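Local coordinates for de novo design, hyper stable, disulfide-rich mini protein (Synthetic construct, PDB 5JG9) that serves as a computationally designed, hyperstable mini protein, with a small helix-and-sheet fold locked by three disulfides and no natural function assigned, at residues R5-C10 and Y41-R46. Residues are numbered along the deposited sequence; the frame is centred on the assembly and turned at random.
Sequences RRYKRC and YVCEIR
Strand 5-8 is an outer strand of the three-stranded antiparallel sheet in this designed miniprotein, and it pairs here with Tyr41-Arg46 of the central strand 40-46. Arg5 and Ile45 bond reciprocally through their backbones, Ile45 N reaching Arg5 O at 2.7 Å; Tyr7 and Cys43 repeat the pattern, with Tyr7 N to Cys43 O also 2.7 Å. Further along, Arg9 N donates to Tyr41 O, and one water links Arg9 O to Tyr41 N. On the helix-facing side, a chi1 of -58° puts CG of Tyr7 anti to its carbonyl carbon and beside its N, and the ring comes edge-on to Ile45, CE2 3.8 Å from Ile45 CG1. Arg24 of helix 14-28 makes a cation-pi contact with this ring, and Cys43 is disulfide-bonded to Cys21 of that helix. On the other face, Val42 splits its methyls: CG2 packs on Lys8 CG at 3.7 Å, while CG1 lies over one face of the Arg6 guanidinium, 3.7 Å from NH1, which also salt-bridges Glu37. With an alanine here both methyls would go, and the Arg6 guanidinium face and Lys8 chain would probably lose their apolar partner. Backbone bonds thus set the register, while a buried valine lies beneath charged chains.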
loop_
_atom_site.group_PDB
_atom_site.type_symbol
_atom_site.label_atom_id
_atom_site.label_comp_id
_atom_site.label_asym_id
_atom_site.label_seq_id
_atom_site.Cartn_x
_atom_site.Cartn_y
_atom_site.Cartn_z
ATOM N N ARG A 5 -7.763 -4.231 1.932
ATOM C CA ARG A 5 -7.899 -2.892 1.283
ATOM C C ARG A 5 -6.730 -2.755 0.365
ATOM O O ARG A 5 -5.616 -3.058 0.763
ATOM C CB ARG A 5 -7.839 -1.715 2.266
ATOM C CG ARG A 5 -8.875 -1.730 3.384
ATOM C CD ARG A 5 -8.333 -0.964 4.611
ATOM N NE ARG A 5 -8.881 -1.358 5.920
ATOM C CZ ARG A 5 -8.902 -0.616 7.062
ATOM N NH1 ARG A 5 -8.393 0.615 7.112
ATOM N NH2 ARG A 5 -9.496 -1.120 8.181
ATOM N N ARG A 6 -6.994 -2.306 -0.855
ATOM C CA ARG A 6 -5.983 -1.961 -1.830
ATOM C C ARG A 6 -6.098 -0.550 -2.327
ATOM O O ARG A 6 -7.198 -0.122 -2.712
ATOM C CB ARG A 6 -6.166 -2.847 -3.048
ATOM C CG ARG A 6 -5.824 -4.298 -2.964
ATOM C CD ARG A 6 -6.054 -4.744 -4.430
ATOM N NE ARG A 6 -5.082 -5.749 -4.706
ATOM C CZ ARG A 6 -4.128 -5.860 -5.637
ATOM N NH1 ARG A 6 -3.960 -5.067 -6.681
ATOM N NH2 ARG A 6 -3.348 -6.912 -5.466
ATOM N N TYR A 7 -4.967 0.175 -2.305
ATOM C CA TYR A 7 -4.924 1.606 -2.753
ATOM C C TYR A 7 -3.955 1.612 -3.960
ATOM O O TYR A 7 -2.770 1.412 -3.772
ATOM C CB TYR A 7 -4.365 2.480 -1.665
ATOM C CG TYR A 7 -5.121 2.453 -0.335
ATOM C CD1 TYR A 7 -6.191 3.345 -0.103
ATOM C CD2 TYR A 7 -4.837 1.548 0.582
ATOM C CE1 TYR A 7 -6.904 3.302 1.080
ATOM C CE2 TYR A 7 -5.520 1.493 1.797
ATOM C CZ TYR A 7 -6.551 2.358 2.018
ATOM O OH TYR A 7 -7.244 2.325 3.191
ATOM N N LYS A 8 -4.478 1.718 -5.178
ATOM C CA LYS A 8 -3.656 1.760 -6.385
ATOM C C LYS A 8 -3.177 3.211 -6.545
ATOM O O LYS A 8 -3.981 4.117 -6.534
ATOM C CB LYS A 8 -4.382 1.255 -7.637
ATOM C CG LYS A 8 -3.459 1.021 -8.859
ATOM C CD LYS A 8 -4.158 0.610 -10.150
ATOM C CE LYS A 8 -5.284 1.579 -10.544
ATOM N NZ LYS A 8 -6.049 0.980 -11.638
ATOM N N ARG A 9 -1.874 3.412 -6.805
ATOM C CA ARG A 9 -1.284 4.779 -6.779
ATOM C C ARG A 9 -0.490 5.117 -8.017
ATOM O O ARG A 9 0.693 5.367 -7.927
ATOM C CB ARG A 9 -0.427 4.963 -5.510
ATOM C CG ARG A 9 -1.244 4.866 -4.225
ATOM C CD ARG A 9 -2.141 6.070 -4.177
ATOM N NE ARG A 9 -2.892 6.186 -2.957
ATOM C CZ ARG A 9 -4.223 6.002 -2.824
ATOM N NH1 ARG A 9 -5.044 5.557 -3.854
ATOM N NH2 ARG A 9 -4.718 6.174 -1.591
ATOM N N CYS A 10 -1.151 5.083 -9.172
ATOM C CA CYS A 10 -0.472 5.348 -10.446
ATOM C C CYS A 10 0.155 6.753 -10.484
ATOM O O CYS A 10 1.110 6.988 -11.228
ATOM C CB CYS A 10 -1.448 5.152 -11.622
ATOM S SG CYS A 10 -2.079 3.444 -11.838
ATOM N N TYR A 41 2.098 0.950 -8.533
ATOM C CA TYR A 41 2.262 0.336 -7.253
ATOM C C TYR A 41 0.983 0.516 -6.452
ATOM O O TYR A 41 0.234 1.480 -6.649
ATOM C CB TYR A 41 3.489 0.906 -6.516
ATOM C CG TYR A 41 4.722 0.408 -7.185
ATOM C CD1 TYR A 41 5.246 1.074 -8.263
ATOM C CD2 TYR A 41 5.354 -0.775 -6.748
ATOM C CE1 TYR A 41 6.306 0.559 -8.980
ATOM C CE2 TYR A 41 6.467 -1.271 -7.396
ATOM C CZ TYR A 41 6.930 -0.618 -8.510
ATOM O OH TYR A 41 8.002 -1.103 -9.186
ATOM N N VAL A 42 0.744 -0.508 -5.623
ATOM C CA VAL A 42 -0.510 -0.738 -4.921
ATOM C C VAL A 42 -0.125 -0.998 -3.449
ATOM O O VAL A 42 0.659 -1.846 -3.154
ATOM C CB VAL A 42 -1.330 -1.946 -5.525
ATOM C CG1 VAL A 42 -2.614 -2.189 -4.718
ATOM C CG2 VAL A 42 -1.684 -1.689 -6.972
ATOM N N CYS A 43 -0.680 -0.211 -2.548
ATOM C CA CYS A 43 -0.653 -0.466 -1.107
ATOM C C CYS A 43 -1.810 -1.397 -0.694
ATOM O O CYS A 43 -3.003 -1.041 -0.857
ATOM C CB CYS A 43 -0.741 0.825 -0.318
ATOM S SG CYS A 43 -0.711 0.500 1.443
ATOM N N GLU A 44 -1.490 -2.559 -0.184
ATOM C CA GLU A 44 -2.513 -3.464 0.391
ATOM C C GLU A 44 -2.436 -3.467 1.884
ATOM O O GLU A 44 -1.357 -3.754 2.459
ATOM C CB GLU A 44 -2.262 -4.874 -0.137
ATOM C CG GLU A 44 -3.127 -5.920 0.616
ATOM C CD GLU A 44 -2.697 -7.350 0.253
ATOM O OE1 GLU A 44 -2.131 -8.033 1.165
ATOM O OE2 GLU A 44 -2.841 -7.709 -0.926
ATOM N N ILE A 45 -3.565 -3.243 2.533
ATOM C CA ILE A 45 -3.632 -3.141 4.022
ATOM C C ILE A 45 -4.555 -4.292 4.436
ATOM O O ILE A 45 -5.620 -4.522 3.797
ATOM C CB ILE A 45 -4.195 -1.761 4.517
ATOM C CG1 ILE A 45 -3.261 -0.555 4.033
ATOM C CG2 ILE A 45 -4.409 -1.708 6.036
ATOM C CD1 ILE A 45 -1.853 -0.612 4.540
ATOM N N ARG A 46 -4.129 -5.027 5.432
ATOM C CA ARG A 46 -4.955 -6.109 6.064
ATOM C C ARG A 46 -5.036 -5.819 7.625
ATOM O O ARG A 46 -4.078 -6.071 8.319
ATOM C CB ARG A 46 -4.363 -7.535 5.840
ATOM C CG ARG A 46 -4.176 -7.904 4.410
ATOM C CD ARG A 46 -3.785 -9.360 4.221
ATOM N NE ARG A 46 -3.803 -9.659 2.795
ATOM C CZ ARG A 46 -3.477 -10.823 2.210
ATOM N NH1 ARG A 46 -3.063 -11.868 2.927
ATOM N NH2 ARG A 46 -3.569 -10.941 0.861
HETATM O O HOH W 1 2.867 3.812 -8.951
#